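Long-range contacts in neurotoxin (Clostridium botulinum, PDB 3N7L), which probably binds gangliosides on the surface of nerve cells, acting as the receptor-binding part of a botulinum neurotoxin of serotype D/C: residues A360-L365 / T413-V418; E279-I284 / T307-K312; F77-N82 / I201-R206. All coordinates share one frame; numbering follows the deposited sequence.

Contact 1. Residues A360-L365 / T413-V418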
loop_
_atom_site.group_PDB
_atom_site.type_symbol
_atom_site.label_atom_id
_atom_site.label_comp_id
_atom_site.label_asym_id
_atom_site.label_seq_id
_atom_site.Cartn_x
_atom_site.Cartn_y
_atom_site.Cartn_z
ATOM N N ALA A 360 -2.325 4.580 6.197
ATOM C CA ALA A 360 -2.039 4.960 7.574
ATOM C C ALA A 360 -3.275 4.940 8.454
ATOM O O ALA A 360 -4.315 4.389 8.085
ATOM C CB ALA A 360 -1.391 6.346 7.610
ATOM N N SER A 361 -3.150 5.545 9.626
ATOM C CA SER A 361 -4.251 5.588 10.559
ATOM C C SER A 361 -4.076 6.715 11.546
ATOM O O SER A 361 -2.990 7.276 11.694
ATOM C CB SER A 361 -4.332 4.267 11.327
ATOM O OG SER A 361 -3.162 4.084 12.116
ATOM N N GLN A 362 -5.171 7.048 12.209
ATOM C CA GLN A 362 -5.160 8.057 13.241
ATOM C C GLN A 362 -5.583 7.321 14.500
ATOM O O GLN A 362 -6.407 6.403 14.448
ATOM C CB GLN A 362 -6.110 9.204 12.905
ATOM C CG GLN A 362 -5.466 10.239 11.988
ATOM C CD GLN A 362 -6.346 11.454 11.747
ATOM O OE1 GLN A 362 -5.874 12.591 11.774
ATOM N NE2 GLN A 362 -7.625 11.217 11.500
ATOM N N LEU A 363 -4.976 7.700 15.618
ATOM C CA LEU A 363 -5.243 7.075 16.901
ATOM C C LEU A 363 -5.730 8.108 17.911
ATOM O O LEU A 363 -5.059 9.100 18.177
ATOM C CB LEU A 363 -3.959 6.392 17.404
ATOM C CG LEU A 363 -3.523 5.176 16.575
ATOM C CD1 LEU A 363 -2.034 4.907 16.751
ATOM C CD2 LEU A 363 -4.351 3.969 16.997
ATOM N N PHE A 364 -6.910 7.864 18.465
ATOM C CA PHE A 364 -7.500 8.765 19.449
ATOM C C PHE A 364 -7.471 8.134 20.842
ATOM O O PHE A 364 -7.836 6.973 21.006
ATOM C CB PHE A 364 -8.947 9.078 19.045
ATOM C CG PHE A 364 -9.064 9.739 17.702
ATOM C CD1 PHE A 364 -8.924 11.117 17.577
ATOM C CD2 PHE A 364 -9.258 8.977 16.553
ATOM C CE1 PHE A 364 -8.971 11.729 16.322
ATOM C CE2 PHE A 364 -9.307 9.576 15.296
ATOM C CZ PHE A 364 -9.162 10.956 15.183
ATOM N N LEU A 365 -7.021 8.894 21.838
ATOM C CA LEU A 365 -6.987 8.392 23.206
ATOM C C LEU A 365 -8.421 8.073 23.625
ATOM O O LEU A 365 -9.325 8.903 23.484
ATOM C CB LEU A 365 -6.391 9.433 24.158
ATOM C CG LEU A 365 -6.450 9.052 25.645
ATOM C CD1 LEU A 365 -5.637 7.793 25.880
ATOM C CD2 LEU A 365 -5.919 10.197 26.501
ATOM N N THR A 413 -0.521 15.723 9.133
ATOM C CA THR A 413 0.075 14.435 8.800
ATOM C C THR A 413 0.905 13.925 9.981
ATOM O O THR A 413 1.359 12.780 9.984
ATOM C CB THR A 413 0.980 14.531 7.553
ATOM O OG1 THR A 413 1.914 15.601 7.721
ATOM C CG2 THR A 413 0.143 14.766 6.302
ATOM N N SER A 414 1.095 14.776 10.988
ATOM C CA SER A 414 1.858 14.390 12.173
ATOM C C SER A 414 1.021 13.455 13.053
ATOM O O SER A 414 1.502 12.938 14.061
ATOM C CB SER A 414 2.282 15.632 12.975
ATOM O OG SER A 414 1.172 16.267 13.592
ATOM N N THR A 415 -0.233 13.238 12.658
ATOM C CA THR A 415 -1.129 12.348 13.392
ATOM C C THR A 415 -1.370 11.070 12.589
ATOM O O THR A 415 -2.184 10.229 12.981
ATOM C CB THR A 415 -2.505 13.018 13.680
ATOM O OG1 THR A 415 -3.161 13.333 12.446
ATOM C CG2 THR A 415 -2.320 14.288 14.474
ATOM N N HIS A 416 -0.672 10.929 11.462
ATOM C CA HIS A 416 -0.818 9.736 10.624
ATOM C C HIS A 416 0.238 8.699 10.992
ATOM O O HIS A 416 1.436 8.932 10.821
ATOM C CB HIS A 416 -0.682 10.081 9.135
ATOM C CG HIS A 416 -1.735 11.017 8.625
ATOM N ND1 HIS A 416 -2.772 11.478 9.409
ATOM C CD2 HIS A 416 -1.896 11.596 7.412
ATOM C CE1 HIS A 416 -3.523 12.304 8.702
ATOM N NE2 HIS A 416 -3.013 12.393 7.488
ATOM N N TRP A 417 -0.215 7.551 11.487
ATOM C CA TRP A 417 0.693 6.490 11.889
ATOM C C TRP A 417 0.633 5.288 10.962
ATOM O O TRP A 417 -0.438 4.866 10.526
ATOM C CB TRP A 417 0.398 6.056 13.323
ATOM C CG TRP A 417 0.613 7.153 14.320
ATOM C CD1 TRP A 417 -0.304 8.073 14.739
ATOM C CD2 TRP A 417 1.840 7.476 14.983
ATOM N NE1 TRP A 417 0.278 8.955 15.623
ATOM C CE2 TRP A 417 1.595 8.609 15.791
ATOM C CE3 TRP A 417 3.127 6.920 14.973
ATOM C CZ2 TRP A 417 2.588 9.196 16.584
ATOM C CZ3 TRP A 417 4.117 7.503 15.759
ATOM C CH2 TRP A 417 3.841 8.630 16.553
ATOM N N VAL A 418 1.805 4.742 10.672
ATOM C CA VAL A 418 1.923 3.596 9.791
ATOM C C VAL A 418 2.493 2.389 10.523
ATOM O O VAL A 418 3.178 2.540 11.534
ATOM C CB VAL A 418 2.831 3.940 8.608
ATOM C CG1 VAL A 418 3.216 2.694 7.889
ATOM C CG2 VAL A 418 2.116 4.898 7.667
HETATM O O HOH W 1 -3.087 9.819 15.559
#

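Contact 2. Residues E279-I284 / T307-K312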
loop_
_atom_site.group_PDB
_atom_site.type_symbol
_atom_site.label_atom_id
_atom_site.label_comp_id
_atom_site.label_asym_id
_atom_site.label_seq_id
_atom_site.Cartn_x
_atom_site.Cartn_y
_atom_site.Cartn_z
ATOM N N GLU A 279 14.610 -1.817 12.509
ATOM C CA GLU A 279 15.464 -1.246 13.537
ATOM C C GLU A 279 14.575 -0.783 14.689
ATOM O O GLU A 279 13.451 -0.327 14.474
ATOM C CB GLU A 279 16.269 -0.076 12.959
ATOM C CG GLU A 279 17.167 0.627 13.962
ATOM C CD GLU A 279 18.278 1.430 13.292
ATOM O OE1 GLU A 279 18.080 1.892 12.143
ATOM O OE2 GLU A 279 19.348 1.604 13.923
ATOM N N GLY A 280 15.068 -0.929 15.913
ATOM C CA GLY A 280 14.297 -0.510 17.065
ATOM C C GLY A 280 13.296 -1.531 17.570
ATOM O O GLY A 280 13.276 -2.676 17.132
ATOM N N TYR A 281 12.449 -1.093 18.492
ATOM C CA TYR A 281 11.441 -1.951 19.091
ATOM C C TYR A 281 10.182 -2.082 18.250
ATOM O O TYR A 281 9.784 -1.149 17.550
ATOM C CB TYR A 281 11.091 -1.424 20.485
ATOM C CG TYR A 281 12.304 -1.363 21.378
ATOM C CD1 TYR A 281 12.626 -0.198 22.080
ATOM C CD2 TYR A 281 13.167 -2.457 21.479
ATOM C CE1 TYR A 281 13.783 -0.122 22.854
ATOM C CE2 TYR A 281 14.325 -2.392 22.250
ATOM C CZ TYR A 281 14.628 -1.224 22.930
ATOM O OH TYR A 281 15.786 -1.160 23.674
ATOM N N LYS A 282 9.570 -3.258 18.331
ATOM C CA LYS A 282 8.354 -3.555 17.598
ATOM C C LYS A 282 7.162 -3.487 18.536
ATOM O O LYS A 282 7.296 -3.648 19.745
ATOM C CB LYS A 282 8.447 -4.951 16.975
ATOM C CG LYS A 282 9.424 -5.021 15.819
ATOM C CD LYS A 282 9.841 -6.449 15.495
ATOM C CE LYS A 282 10.947 -6.925 16.417
ATOM N NZ LYS A 282 11.471 -8.260 15.994
ATOM N N ILE A 283 5.995 -3.239 17.969
ATOM C CA ILE A 283 4.774 -3.171 18.750
ATOM C C ILE A 283 3.855 -4.304 18.314
ATOM O O ILE A 283 4.015 -4.851 17.223
ATOM C CB ILE A 283 4.036 -1.785 18.555
ATOM C CG1 ILE A 283 3.672 -1.544 17.083
ATOM C CG2 ILE A 283 4.918 -0.654 19.031
ATOM C CD1 ILE A 283 2.429 -2.321 16.611
ATOM N N ILE A 284 2.912 -4.661 19.181
ATOM C CA ILE A 284 1.923 -5.685 18.882
ATOM C C ILE A 284 0.592 -5.036 19.245
ATOM O O ILE A 284 0.438 -4.501 20.344
ATOM C CB ILE A 284 2.117 -6.963 19.729
ATOM C CG1 ILE A 284 3.428 -7.650 19.339
ATOM C CG2 ILE A 284 0.936 -7.918 19.511
ATOM C CD1 ILE A 284 3.790 -8.833 20.216
ATOM N N THR A 307 4.781 -4.083 23.683
ATOM C CA THR A 307 6.102 -4.066 23.065
ATOM C C THR A 307 7.112 -4.765 23.958
ATOM O O THR A 307 7.131 -4.557 25.166
ATOM C CB THR A 307 6.603 -2.632 22.768
ATOM O OG1 THR A 307 7.909 -2.700 22.171
ATOM C CG2 THR A 307 6.663 -1.795 24.045
ATOM N N THR A 308 7.940 -5.606 23.351
ATOM C CA THR A 308 8.962 -6.337 24.080
ATOM C C THR A 308 10.278 -5.595 23.926
ATOM O O THR A 308 10.789 -5.456 22.818
ATOM C CB THR A 308 9.119 -7.767 23.525
ATOM O OG1 THR A 308 7.884 -8.475 23.690
ATOM C CG2 THR A 308 10.240 -8.516 24.259
ATOM N N ILE A 309 10.832 -5.103 25.026
ATOM C CA ILE A 309 12.088 -4.378 24.914
ATOM C C ILE A 309 13.277 -5.304 25.121
ATOM O O ILE A 309 13.966 -5.656 24.156
ATOM C CB ILE A 309 12.134 -3.170 25.875
ATOM C CG1 ILE A 309 11.427 -1.971 25.229
ATOM C CG2 ILE A 309 13.574 -2.768 26.155
ATOM C CD1 ILE A 309 10.030 -2.228 24.762
ATOM N N ASP A 310 13.544 -5.701 26.354
ATOM C CA ASP A 310 14.650 -6.619 26.571
ATOM C C ASP A 310 14.007 -7.988 26.561
ATOM O O ASP A 310 13.823 -8.600 25.504
ATOM C CB ASP A 310 15.320 -6.349 27.918
ATOM C CG ASP A 310 16.466 -5.357 27.808
ATOM O OD1 ASP A 310 16.268 -4.276 27.211
ATOM O OD2 ASP A 310 17.568 -5.659 28.324
ATOM N N ASN A 311 13.656 -8.456 27.746
ATOM C CA ASN A 311 12.986 -9.729 27.896
ATOM C C ASN A 311 11.809 -9.456 28.801
ATOM O O ASN A 311 11.449 -10.271 29.640
ATOM C CB ASN A 311 13.921 -10.763 28.513
ATOM C CG ASN A 311 14.785 -11.440 27.478
ATOM O OD1 ASN A 311 14.279 -12.168 26.620
ATOM N ND2 ASN A 311 16.092 -11.195 27.536
ATOM N N LYS A 312 11.235 -8.270 28.633
ATOM C CA LYS A 312 10.080 -7.864 29.412
ATOM C C LYS A 312 9.124 -7.212 28.442
ATOM O O LYS A 312 9.531 -6.754 27.374
ATOM C CB LYS A 312 10.477 -6.868 30.507
ATOM C CG LYS A 312 11.760 -7.239 31.241
ATOM C CD LYS A 312 11.856 -6.639 32.645
ATOM C CE LYS A 312 11.162 -5.289 32.779
ATOM N NZ LYS A 312 9.679 -5.437 32.935
HETATM O O HOH W 2 10.573 -5.115 20.153
HETATM O O HOH W 3 7.258 -6.537 20.490
#

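Contact 3. Residues F77-N82 / I201-R206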
loop_
_atom_site.group_PDB
_atom_site.type_symbol
_atom_site.label_atom_id
_atom_site.label_comp_id
_atom_site.label_asym_id
_atom_site.label_seq_id
_atom_site.Cartn_x
_atom_site.Cartn_y
_atom_site.Cartn_z
ATOM N N PHE A 77 -6.362 -2.635 -12.483
ATOM C CA PHE A 77 -5.945 -3.761 -11.661
ATOM C C PHE A 77 -5.144 -3.342 -10.440
ATOM O O PHE A 77 -4.559 -2.259 -10.408
ATOM C CB PHE A 77 -5.108 -4.743 -12.496
ATOM C CG PHE A 77 -3.850 -4.140 -13.072
ATOM C CD1 PHE A 77 -2.643 -4.204 -12.374
ATOM C CD2 PHE A 77 -3.868 -3.517 -14.323
ATOM C CE1 PHE A 77 -1.475 -3.660 -12.916
ATOM C CE2 PHE A 77 -2.703 -2.968 -14.872
ATOM C CZ PHE A 77 -1.506 -3.040 -14.170
ATOM N N TRP A 78 -5.150 -4.205 -9.428
ATOM C CA TRP A 78 -4.379 -3.961 -8.219
ATOM C C TRP A 78 -3.080 -4.710 -8.421
ATOM O O TRP A 78 -3.074 -5.828 -8.937
ATOM C CB TRP A 78 -5.092 -4.506 -6.978
ATOM C CG TRP A 78 -6.131 -3.578 -6.446
ATOM C CD1 TRP A 78 -7.469 -3.583 -6.738
ATOM C CD2 TRP A 78 -5.918 -2.490 -5.544
ATOM N NE1 TRP A 78 -8.102 -2.564 -6.069
ATOM C CE2 TRP A 78 -7.176 -1.876 -5.327
ATOM C CE3 TRP A 78 -4.789 -1.972 -4.895
ATOM C CZ2 TRP A 78 -7.336 -0.767 -4.484
ATOM C CZ3 TRP A 78 -4.944 -0.868 -4.055
ATOM C CH2 TRP A 78 -6.212 -0.277 -3.857
ATOM N N ILE A 79 -1.978 -4.093 -8.032
ATOM C CA ILE A 79 -0.694 -4.742 -8.183
ATOM C C ILE A 79 0.240 -4.379 -7.044
ATOM O O ILE A 79 0.132 -3.307 -6.439
ATOM C CB ILE A 79 -0.027 -4.343 -9.522
ATOM C CG1 ILE A 79 1.376 -4.958 -9.615
ATOM C CG2 ILE A 79 0.054 -2.818 -9.637
ATOM C CD1 ILE A 79 2.021 -4.807 -10.983
ATOM N N ARG A 80 1.144 -5.301 -6.746
ATOM C CA ARG A 80 2.143 -5.080 -5.722
ATOM C C ARG A 80 3.449 -5.686 -6.223
ATOM O O ARG A 80 3.462 -6.807 -6.732
ATOM C CB ARG A 80 1.749 -5.741 -4.406
ATOM C CG ARG A 80 2.725 -5.392 -3.304
ATOM C CD ARG A 80 2.552 -6.240 -2.073
ATOM N NE ARG A 80 3.610 -5.911 -1.128
ATOM C CZ ARG A 80 3.965 -6.669 -0.099
ATOM N NH1 ARG A 80 4.946 -6.271 0.700
ATOM N NH2 ARG A 80 3.344 -7.822 0.124
ATOM N N ILE A 81 4.538 -4.935 -6.095
ATOM C CA ILE A 81 5.848 -5.403 -6.529
ATOM C C ILE A 81 6.746 -5.351 -5.299
ATOM O O ILE A 81 6.904 -4.291 -4.690
ATOM C CB ILE A 81 6.426 -4.478 -7.630
ATOM C CG1 ILE A 81 5.468 -4.443 -8.830
ATOM C CG2 ILE A 81 7.797 -4.978 -8.079
ATOM C CD1 ILE A 81 5.853 -3.455 -9.900
ATOM N N ASN A 82 7.317 -6.477 -4.894
ATOM C CA ASN A 82 8.154 -6.391 -3.715
ATOM C C ASN A 82 9.620 -6.262 -3.999
ATOM O O ASN A 82 10.249 -7.120 -4.615
ATOM C CB ASN A 82 7.957 -7.533 -2.730
ATOM C CG ASN A 82 8.785 -7.322 -1.478
ATOM O OD1 ASN A 82 8.885 -6.194 -0.985
ATOM N ND2 ASN A 82 9.392 -8.384 -0.966
ATOM N N ILE A 201 12.620 -10.650 -7.766
ATOM C CA ILE A 201 11.465 -9.891 -7.320
ATOM C C ILE A 201 10.151 -10.646 -7.493
ATOM O O ILE A 201 10.050 -11.576 -8.299
ATOM C CB ILE A 201 11.355 -8.546 -8.072
ATOM C CG1 ILE A 201 11.276 -8.793 -9.579
ATOM C CG2 ILE A 201 12.550 -7.671 -7.745
ATOM C CD1 ILE A 201 11.193 -7.517 -10.407
ATOM N N ASN A 202 9.148 -10.241 -6.718
ATOM C CA ASN A 202 7.825 -10.851 -6.792
ATOM C C ASN A 202 6.785 -9.809 -7.166
ATOM O O ASN A 202 6.980 -8.608 -6.966
ATOM C CB ASN A 202 7.423 -11.490 -5.462
ATOM C CG ASN A 202 8.253 -12.707 -5.129
ATOM O OD1 ASN A 202 9.178 -12.641 -4.324
ATOM N ND2 ASN A 202 7.932 -13.828 -5.758
ATOM N N MET A 203 5.677 -10.297 -7.706
ATOM C CA MET A 203 4.576 -9.454 -8.123
ATOM C C MET A 203 3.270 -10.134 -7.746
ATOM O O MET A 203 3.126 -11.351 -7.885
ATOM C CB MET A 203 4.640 -9.241 -9.634
ATOM C CG MET A 203 3.417 -8.590 -10.253
ATOM S SD MET A 203 3.681 -8.282 -12.023
ATOM C CE MET A 203 3.498 -9.926 -12.683
ATOM N N TRP A 204 2.328 -9.341 -7.250
ATOM C CA TRP A 204 1.013 -9.840 -6.868
ATOM C C TRP A 204 -0.006 -9.067 -7.693
ATOM O O TRP A 204 0.077 -7.847 -7.789
ATOM C CB TRP A 204 0.736 -9.581 -5.387
ATOM C CG TRP A 204 1.558 -10.385 -4.427
ATOM C CD1 TRP A 204 1.200 -11.554 -3.813
ATOM C CD2 TRP A 204 2.863 -10.063 -3.947
ATOM N NE1 TRP A 204 2.205 -11.974 -2.975
ATOM C CE2 TRP A 204 3.239 -11.076 -3.039
ATOM C CE3 TRP A 204 3.757 -9.011 -4.197
ATOM C CZ2 TRP A 204 4.473 -11.070 -2.377
ATOM C CZ3 TRP A 204 4.984 -9.004 -3.538
ATOM C CH2 TRP A 204 5.329 -10.030 -2.638
ATOM N N ILE A 205 -0.960 -9.773 -8.291
ATOM C CA ILE A 205 -1.994 -9.123 -9.085
ATOM C C ILE A 205 -3.354 -9.515 -8.546
ATOM O O ILE A 205 -3.564 -10.650 -8.123
ATOM C CB ILE A 205 -1.926 -9.527 -10.567
ATOM C CG1 ILE A 205 -0.642 -8.988 -11.200
ATOM C CG2 ILE A 205 -3.157 -9.007 -11.301
ATOM C CD1 ILE A 205 -0.538 -7.475 -11.188
ATOM N N ARG A 206 -4.285 -8.576 -8.590
ATOM C CA ARG A 206 -5.618 -8.816 -8.082
ATOM C C ARG A 206 -6.649 -8.056 -8.928
ATOM O O ARG A 206 -6.436 -6.900 -9.276
ATOM C CB ARG A 206 -5.648 -8.357 -6.620
ATOM C CG ARG A 206 -7.005 -8.227 -6.030
ATOM C CD ARG A 206 -7.051 -7.086 -5.045
ATOM N NE ARG A 206 -8.388 -6.526 -5.082
ATOM C CZ ARG A 206 -8.859 -5.596 -4.268
ATOM N NH1 ARG A 206 -10.103 -5.192 -4.439
ATOM N NH2 ARG A 206 -8.113 -5.081 -3.301
#

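Contact 1. Residues A360-L365 / T413-V418
Ser-361 and Trp-417 form a single antiparallel hydrogen-bonded pair between two strands of the C-terminal half of the receptor-binding domain, whose family has the beta-trefoil fold. Strand 359-366 meets the chain here just as it leaves the 3-10 turn 413-415 to become the last strand, 417-421, and the chains diverge toward Leu-363.

Of the backbone bonds, Trp-417 N to Ser-361 O is short (2.8 Å) and nearly straight, 176° at the hydrogen; the return bond from Ser-361 N to Trp-417 O is bent and weak. The hydroxyl reinforces that weaker side. With chi1 at 64°, Ser-361 OG is held between its own backbone N and carbonyl carbon and reaches Trp-417 O at 3.2 Å, coming from above the carbonyl plane, so this buried oxygen takes two donors.

On the Leu-363 side, where strand and turn draw apart, a water bridges them, 2.8 Å from Leu-363 N and 2.8 Å from Thr-415 O. It also sits at the edge of the Trp-417 indole.

Apolar contacts occupy both ends. Ala-360 CB rests 3.8 Å from Val-418 CG2, and Leu-363 crosses the Trp-417 side chain at about a right angle, CD1 of the leucine 4.1 Å from CD1 of the indole. Met-249 of strand 246-251 also touches the indole, and Trp-417 NE1 is bonded to Leu-377 O of strand 373-384. Within the turn, Thr-413 CA stands 3.7 Å above the centre of the His-416 ring.

Contact 2. Residues E279-I284 / T307-K312
The phenol ring of Tyr-281 carries Ile-309 on one face: CG1 of the isoleucine stands 3.7 Å above the ring plane, over the centre and only 9° off the normal, a well-aligned CH-pi contact. The other branch, Ile-309 CG2, sits toward the hydroxyl end, 3.7 Å from Tyr-281 CZ. The two side chains cross at about a right angle, and the isoleucine's fork spans the ring from its middle to the phenol oxygen. Chi1 of Ile-309, -84°, sets CG1 beside the backbone N and turns CG2 to the carbonyl side, which brings both branches over the tyrosine. Thr-308 O comes near Tyr-281 CD2. Lys-261 of strand 257-262 touches both Tyr-281 and Ile-309.

The setting is the beta-trefoil half of the domain, where antiparallel strands 283-287 and 302-308 part company. Ile-284 still bonds directly to Asn-306, but two residues further out the main chains are linked through water. One water accepts from Lys-282 N at 2.8 Å and donates to Thr-308 O at 2.7 Å; a second donates to Lys-282 O at 3.0 Å and accepts from Thr-308 N at 3.1 Å. Past Thr-308 the chain turns toward strand 313-318, with Ile-309 N bonded to Lys-312 O.

Lys-282 O has another donor besides its water. Thr-307 OG1, swung anti to its backbone N, gives it a hydrogen bond of 2.7 Å, tilted 29° from the carbonyl plane. The same oxygen also receives a CA-H...O contact from Thr-307, at 3.6 Å from Thr-307 CA.

Contact 3. Residues F77-N82 / I201-R206
Arg-206 lies alongside Trp-78, its partner in an antiparallel hydrogen-bonded pair, and meets it along most of its length. Arg-206 CB starts 3.9 Å from Trp-78 CB. Bends at chi2 and chi3 carry the chain over the indole, so that CD comes to 3.8 Å from Trp-78 CB and NE to 3.5 Å from Trp-78 CD1. CZ is equally close to that carbon, and NH1 and NH2 both reach 3.7 Å from Trp-78 NE1. The guanidinium lies flat, its plane 14° from the ring, in a cation-pi stack centred near the five-membered ring. Pro-41 and Leu-227 also touch the arginine.

Two residues along, the roles swap strands. Arg-80, extended with CG anti to the backbone N (chi1 -174°), runs beside Trp-204, and its guanidinium stacks less closely over the six-membered ring, CZ 4.7 Å from the centroid of that Trp-204 ring. Arg-80 NE is bonded to Asn-140 O. At the indole's edge, Asn-82 CB approaches Trp-204 CZ3 to 3.4 Å.

The other face of the sheet is apolar. Ile-205 CD1 lies 3.5 Å from Ile-79 CG1 and also touches Phe-77 CD1, while Ile-79 CD1 meets Met-203 SD. Ile-79 and Met-203 both reach Ile-93 in the second sheet. Five backbone bonds knit the strands: two each in Trp-78/Arg-206 and Arg-80/Trp-204, plus Asn-82 N to Asn-202 O. One apolar face turned to the second sheet and one of stacked arginines and tryptophans suit the two-sheet, lectin-like jelly roll of the clostridial neurotoxin N-terminal receptor-binding region.

Contact 3 comes first along the chain, then contact 2, then contact 1, each closing before the next opens. Contact 3 belongs to the N-terminal, lectin-like part; contacts 1 and 2 share the antiparallel sheet of the C-terminal trefoil part, their centres about 20 Å apart and nearest atoms about 7 Å apart. Strand 246-251 joins them, pairing with 283-287 of contact 2 and with 417-421 of contact 1. Contact 3 is centred about 26 Å from the centre of contact 1 and about 31 Å from that of contact 2 and touches neither. The three thus tie chain-distant strands separately within each half of a two-part receptor-binding domain.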